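Local coordinates for DNA protection during starvation protein (Agrobacterium tumefaciens, PDB 1O9R) that oxidises and stores iron inside a hollow twelve-subunit shell, shielding DNA from oxidative damage without binding it, at residues Ile21-Leu26 and Thr79-Leu84; Ala27-Leu32 and Gly115-Met120. All blocks are in the same frame, centred on the assembly; numbering follows the deposited sequence.

Contact 1. Residues Ile21-Leu26 and Thr79-Leu84; sequences ILNESL and TALGSL
The carboxamide of Asn23 presents one face to the Leu81 side chain and an edge to the backbone beside it. Leu81 CG stands anti to its own carbonyl carbon (chi1 -64°), which turns the branch back over the amide; CD1 comes within 3.8 Å of Asn23 ND2, apolar carbon covering the flat group. At the edge, ND2 donates to Thr79 O at 2.9 Å, nearly in the amide plane, and the bond is almost straight (166°). OD1 accepts from Leu81 N at 3.0 Å, but this donor stands 42° above the carbonyl plane, on the face that Leu81 covers. Asparagine suits the place because one short side chain offers both a donor and an acceptor to a backbone without helical bonds of its own. A water extends the link, its oxygen donating to Asn23 O and, at 2.7 Å, to Leu81 O. One turn on along the helix, Leu26 lays CD2 against Leu81 O, 3.6 Å away, and close to the backbone of Gly82. These contacts hold helix 12-42 against the connection from helix 48-75 to the short helix 84-90, a Dps-family feature lying where subunits meet. Val73 of helix 48-75 also touches Asn23, while a second subunit adds bonds to the same connection: its Asn42 to Ala80 O and its Tyr101 to the Thr79 hydroxyl.

Contact 2. Residues Ala27-Leu32 and Gly115-Met120; sequences ASVIDL and GEVANM
Val117 points CG2 between Ser28 and Leu32 because that methyl stands anti to its own carbonyl carbon, while CG1, anti to the backbone N (chi1 178°), turns to Val29. Leu32 extends CD2 across to lie obliquely against the valine. CD2 meets Val117 CG2 and CB, both at 3.9 Å. CG2 also rests on the backbone at Ser28 O, 4.0 Å away, an oxygen already bonded to Leu32 N within the helix. On the flank, CG2 of Val29 comes to 4.2 Å from Val117 CG1, the two side chains crossing at about a right angle. The compact beta-branched valines pack close to their backbones and leucine reaches further, across segment axes that approach to 10.3 Å. One turn on, Met120 reaches further still, with an extended chain that bends at its last torsion (chi3 -24°). Its SD touches Ser28 CB at 3.7 Å, and CE swings to 3.7 Å from Ser28 OG. Serine is small enough to admit the long thioether, and its hydroxyl is engaged elsewhere, bonded to Lys92 N. The segments run antiparallel, 152° between their directions, joining helix 12-42 to helix 103-130 in the four-helix bundle of the ferritin-like fold. Leu147 of helix 134-156 packs on Val117, Leu93 of the connecting loop touches it too, and Val87 of helix 84-90 lies against Ile30 and Asp31.

In the fold
Both contacts are buried and both use helix 12-42, on consecutive six-residue segments of it, with centres about 12 Å apart. Contact 2 lies nearer the centre of the chain, inside the four-helix bundle, and is made of apolar branches and a thioether packing helix on helix. Contact 1 lies further out, where the non-helical connection after helix 48-75 lies against helix 12-42; its backbone groups lack helical partners, and the contact is largely polar, with Leu26 packing beside it. The two meet directly: Ile30 CD1 packs on Gly82 CA at 3.6 Å. Both reach the second subunit, but in contact 1 the touching residues bond to it. Bound iron lies about 10 Å from the Ala80 side chain and about 13 Å from that of Val29.

Contact 1. Residues Ile21-Leu26 and Thr79-Leu84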
loop_
_atom_site.group_PDB
_atom_site.type_symbol
_atom_site.label_atom_id
_atom_site.label_comp_id
_atom_site.label_asym_id
_atom_site.label_seq_id
_atom_site.Cartn_x
_atom_site.Cartn_y
_atom_site.Cartn_z
ATOM N N ILE A 21 3.395 23.449 32.363
ATOM C CA ILE A 21 2.150 22.750 32.042
ATOM C C ILE A 21 2.462 21.495 31.194
ATOM O O ILE A 21 1.868 20.442 31.453
ATOM C CB ILE A 21 1.204 23.690 31.291
ATOM C CG1 ILE A 21 0.775 24.880 32.197
ATOM C CG2 ILE A 21 -0.047 22.970 30.817
ATOM C CD1 ILE A 21 0.128 25.962 31.321
ATOM N N LEU A 22 3.281 21.637 30.185
ATOM C CA LEU A 22 3.611 20.503 29.288
ATOM C C LEU A 22 4.348 19.427 30.072
ATOM O O LEU A 22 3.933 18.278 29.934
ATOM C CB LEU A 22 4.528 21.042 28.193
ATOM C CG LEU A 22 3.852 21.938 27.129
ATOM C CD1 LEU A 22 4.852 22.796 26.381
ATOM C CD2 LEU A 22 3.106 21.014 26.144
ATOM N N ASN A 23 5.413 19.760 30.844
ATOM C CA ASN A 23 6.104 18.645 31.514
ATOM C C ASN A 23 5.199 18.003 32.546
ATOM O O ASN A 23 5.363 16.793 32.792
ATOM C CB ASN A 23 7.402 19.175 32.150
ATOM C CG ASN A 23 8.590 19.046 31.229
ATOM O OD1 ASN A 23 8.654 18.115 30.391
ATOM N ND2 ASN A 23 9.590 19.918 31.306
ATOM N N GLU A 24 4.347 18.794 33.220
ATOM C CA GLU A 24 3.448 18.115 34.168
ATOM C C GLU A 24 2.527 17.135 33.489
ATOM O O GLU A 24 2.340 15.959 33.875
ATOM C CB GLU A 24 2.655 19.245 34.870
ATOM C CG GLU A 24 1.638 18.630 35.853
ATOM C CD GLU A 24 0.710 19.726 36.378
ATOM O OE1 GLU A 24 -0.116 20.259 35.641
ATOM O OE2 GLU A 24 0.906 19.983 37.576
ATOM N N SER A 25 1.914 17.565 32.369
ATOM C CA SER A 25 1.056 16.677 31.595
ATOM C C SER A 25 1.832 15.487 31.023
ATOM O O SER A 25 1.266 14.380 31.030
ATOM C CB SER A 25 0.467 17.452 30.405
ATOM O OG SER A 25 -0.467 18.433 30.868
ATOM N N LEU A 26 3.062 15.702 30.566
ATOM C CA LEU A 26 3.816 14.594 29.978
ATOM C C LEU A 26 3.964 13.449 30.956
ATOM O O LEU A 26 3.866 12.290 30.585
ATOM C CB LEU A 26 5.193 15.144 29.569
ATOM C CG LEU A 26 6.179 14.115 28.971
ATOM C CD1 LEU A 26 5.573 13.540 27.689
ATOM C CD2 LEU A 26 7.525 14.785 28.693
ATOM N N THR A 79 13.589 21.670 28.640
ATOM C CA THR A 79 14.060 20.275 28.684
ATOM C C THR A 79 12.858 19.378 28.918
ATOM O O THR A 79 12.129 19.494 29.905
ATOM C CB THR A 79 15.067 20.112 29.836
ATOM O OG1 THR A 79 16.168 21.002 29.582
ATOM C CG2 THR A 79 15.572 18.673 29.878
ATOM N N ALA A 80 12.584 18.409 27.981
ATOM C CA ALA A 80 11.482 17.498 28.191
ATOM C C ALA A 80 11.894 16.473 29.287
ATOM O O ALA A 80 13.013 15.996 29.206
ATOM C CB ALA A 80 11.141 16.774 26.883
ATOM N N LEU A 81 10.972 16.288 30.193
ATOM C CA LEU A 81 11.224 15.400 31.337
ATOM C C LEU A 81 10.292 14.201 31.356
ATOM O O LEU A 81 9.151 14.173 31.806
ATOM C CB LEU A 81 11.070 16.208 32.650
ATOM C CG LEU A 81 12.110 17.341 32.796
ATOM C CD1 LEU A 81 11.767 18.269 33.965
ATOM C CD2 LEU A 81 13.504 16.741 32.936
ATOM N N GLY A 82 10.834 13.119 30.738
ATOM C CA GLY A 82 10.045 11.899 30.565
ATOM C C GLY A 82 10.774 10.648 30.997
ATOM O O GLY A 82 10.327 9.521 30.685
ATOM N N SER A 83 11.851 10.737 31.765
ATOM C CA SER A 83 12.539 9.565 32.263
ATOM C C SER A 83 11.698 8.924 33.377
ATOM O O SER A 83 10.780 9.525 33.941
ATOM C CB SER A 83 13.895 9.985 32.844
ATOM O OG SER A 83 13.667 10.759 34.025
ATOM N N LEU A 84 12.066 7.674 33.691
ATOM C CA LEU A 84 11.364 6.967 34.781
ATOM C C LEU A 84 11.318 7.783 36.087
ATOM O O LEU A 84 10.245 7.851 36.659
ATOM C CB LEU A 84 12.167 5.681 35.029
ATOM C CG LEU A 84 11.685 4.794 36.194
ATOM C CD1 LEU A 84 10.295 4.257 35.875
ATOM C CD2 LEU A 84 12.732 3.686 36.368
HETATM O O HOH W 1 7.676 15.517 33.670
#

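Contact 2. Residues Ala27-Leu32 and Gly115-Met120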
loop_
_atom_site.group_PDB
_atom_site.type_symbol
_atom_site.label_atom_id
_atom_site.label_comp_id
_atom_site.label_asym_id
_atom_site.label_seq_id
_atom_site.Cartn_x
_atom_site.Cartn_y
_atom_site.Cartn_z
ATOM N N ALA A 27 4.217 13.785 32.229
ATOM C CA ALA A 27 4.468 12.692 33.214
ATOM C C ALA A 27 3.206 11.844 33.399
ATOM O O ALA A 27 3.315 10.602 33.481
ATOM C CB ALA A 27 4.849 13.309 34.585
ATOM N N SER A 28 2.038 12.456 33.501
ATOM C CA SER A 28 0.814 11.644 33.654
ATOM C C SER A 28 0.434 10.915 32.394
ATOM O O SER A 28 -0.175 9.844 32.473
ATOM C CB SER A 28 -0.335 12.524 34.154
ATOM O OG SER A 28 -0.129 12.880 35.532
ATOM N N VAL A 29 0.754 11.473 31.213
ATOM C CA VAL A 29 0.439 10.771 29.943
ATOM C C VAL A 29 1.378 9.583 29.806
ATOM O O VAL A 29 0.912 8.487 29.404
ATOM C CB VAL A 29 0.682 11.764 28.778
ATOM C CG1 VAL A 29 0.726 11.026 27.419
ATOM C CG2 VAL A 29 -0.415 12.856 28.732
ATOM N N ILE A 30 2.667 9.706 30.140
ATOM C CA ILE A 30 3.532 8.523 30.103
ATOM C C ILE A 30 3.052 7.465 31.085
ATOM O O ILE A 30 3.019 6.246 30.787
ATOM C CB ILE A 30 4.991 8.886 30.379
ATOM C CG1 ILE A 30 5.538 9.777 29.238
ATOM C CG2 ILE A 30 5.891 7.666 30.574
ATOM C CD1 ILE A 30 6.868 10.487 29.526
ATOM N N ASP A 31 2.716 7.869 32.334
ATOM C CA ASP A 31 2.215 6.858 33.308
ATOM C C ASP A 31 0.988 6.193 32.733
ATOM O O ASP A 31 0.845 4.961 32.794
ATOM C CB ASP A 31 1.980 7.632 34.621
ATOM C CG ASP A 31 1.543 6.753 35.775
ATOM O OD1 ASP A 31 1.320 5.538 35.661
ATOM O OD2 ASP A 31 1.408 7.255 36.905
ATOM N N LEU A 32 0.048 6.970 32.150
ATOM C CA LEU A 32 -1.144 6.349 31.584
ATOM C C LEU A 32 -0.801 5.386 30.448
ATOM O O LEU A 32 -1.486 4.373 30.326
ATOM C CB LEU A 32 -2.115 7.464 31.086
ATOM C CG LEU A 32 -3.536 6.940 30.802
ATOM C CD1 LEU A 32 -4.172 6.565 32.156
ATOM C CD2 LEU A 32 -4.369 8.032 30.160
ATOM N N GLY A 115 -9.954 9.350 33.123
ATOM C CA GLY A 115 -10.712 10.536 33.497
ATOM C C GLY A 115 -9.806 11.643 34.054
ATOM O O GLY A 115 -9.913 12.804 33.675
ATOM N N GLU A 116 -8.875 11.204 34.934
ATOM C CA GLU A 116 -7.964 12.227 35.493
ATOM C C GLU A 116 -7.094 12.882 34.436
ATOM O O GLU A 116 -6.940 14.122 34.373
ATOM C CB GLU A 116 -7.104 11.602 36.614
ATOM C CG GLU A 116 -8.025 11.296 37.800
ATOM C CD GLU A 116 -7.393 10.406 38.822
ATOM O OE1 GLU A 116 -7.966 10.228 39.929
ATOM O OE2 GLU A 116 -6.320 9.849 38.522
ATOM N N VAL A 117 -6.561 12.081 33.506
ATOM C CA VAL A 117 -5.709 12.679 32.465
ATOM C C VAL A 117 -6.549 13.470 31.451
ATOM O O VAL A 117 -6.133 14.582 31.080
ATOM C CB VAL A 117 -4.942 11.557 31.746
ATOM C CG1 VAL A 117 -4.072 12.186 30.620
ATOM C CG2 VAL A 117 -4.019 10.859 32.757
ATOM N N ALA A 118 -7.730 13.027 31.092
ATOM C CA ALA A 118 -8.598 13.807 30.190
ATOM C C ALA A 118 -8.836 15.183 30.855
ATOM O O ALA A 118 -8.857 16.178 30.124
ATOM C CB ALA A 118 -9.886 13.048 29.945
ATOM N N ASN A 119 -9.165 15.139 32.155
ATOM C CA ASN A 119 -9.522 16.423 32.778
ATOM C C ASN A 119 -8.324 17.301 33.034
ATOM O O ASN A 119 -8.406 18.535 32.892
ATOM C CB ASN A 119 -10.249 16.063 34.106
ATOM C CG ASN A 119 -11.607 15.456 33.842
ATOM O OD1 ASN A 119 -12.262 15.621 32.809
ATOM N ND2 ASN A 119 -12.169 14.711 34.806
ATOM N N MET A 120 -7.137 16.696 33.213
ATOM C CA MET A 120 -5.933 17.501 33.311
ATOM C C MET A 120 -5.654 18.203 31.964
ATOM O O MET A 120 -5.245 19.388 31.945
ATOM C CB MET A 120 -4.743 16.595 33.593
ATOM C CG MET A 120 -3.333 17.051 33.394
ATOM S SD MET A 120 -2.111 15.818 33.970
ATOM C CE MET A 120 -3.228 14.961 35.189
#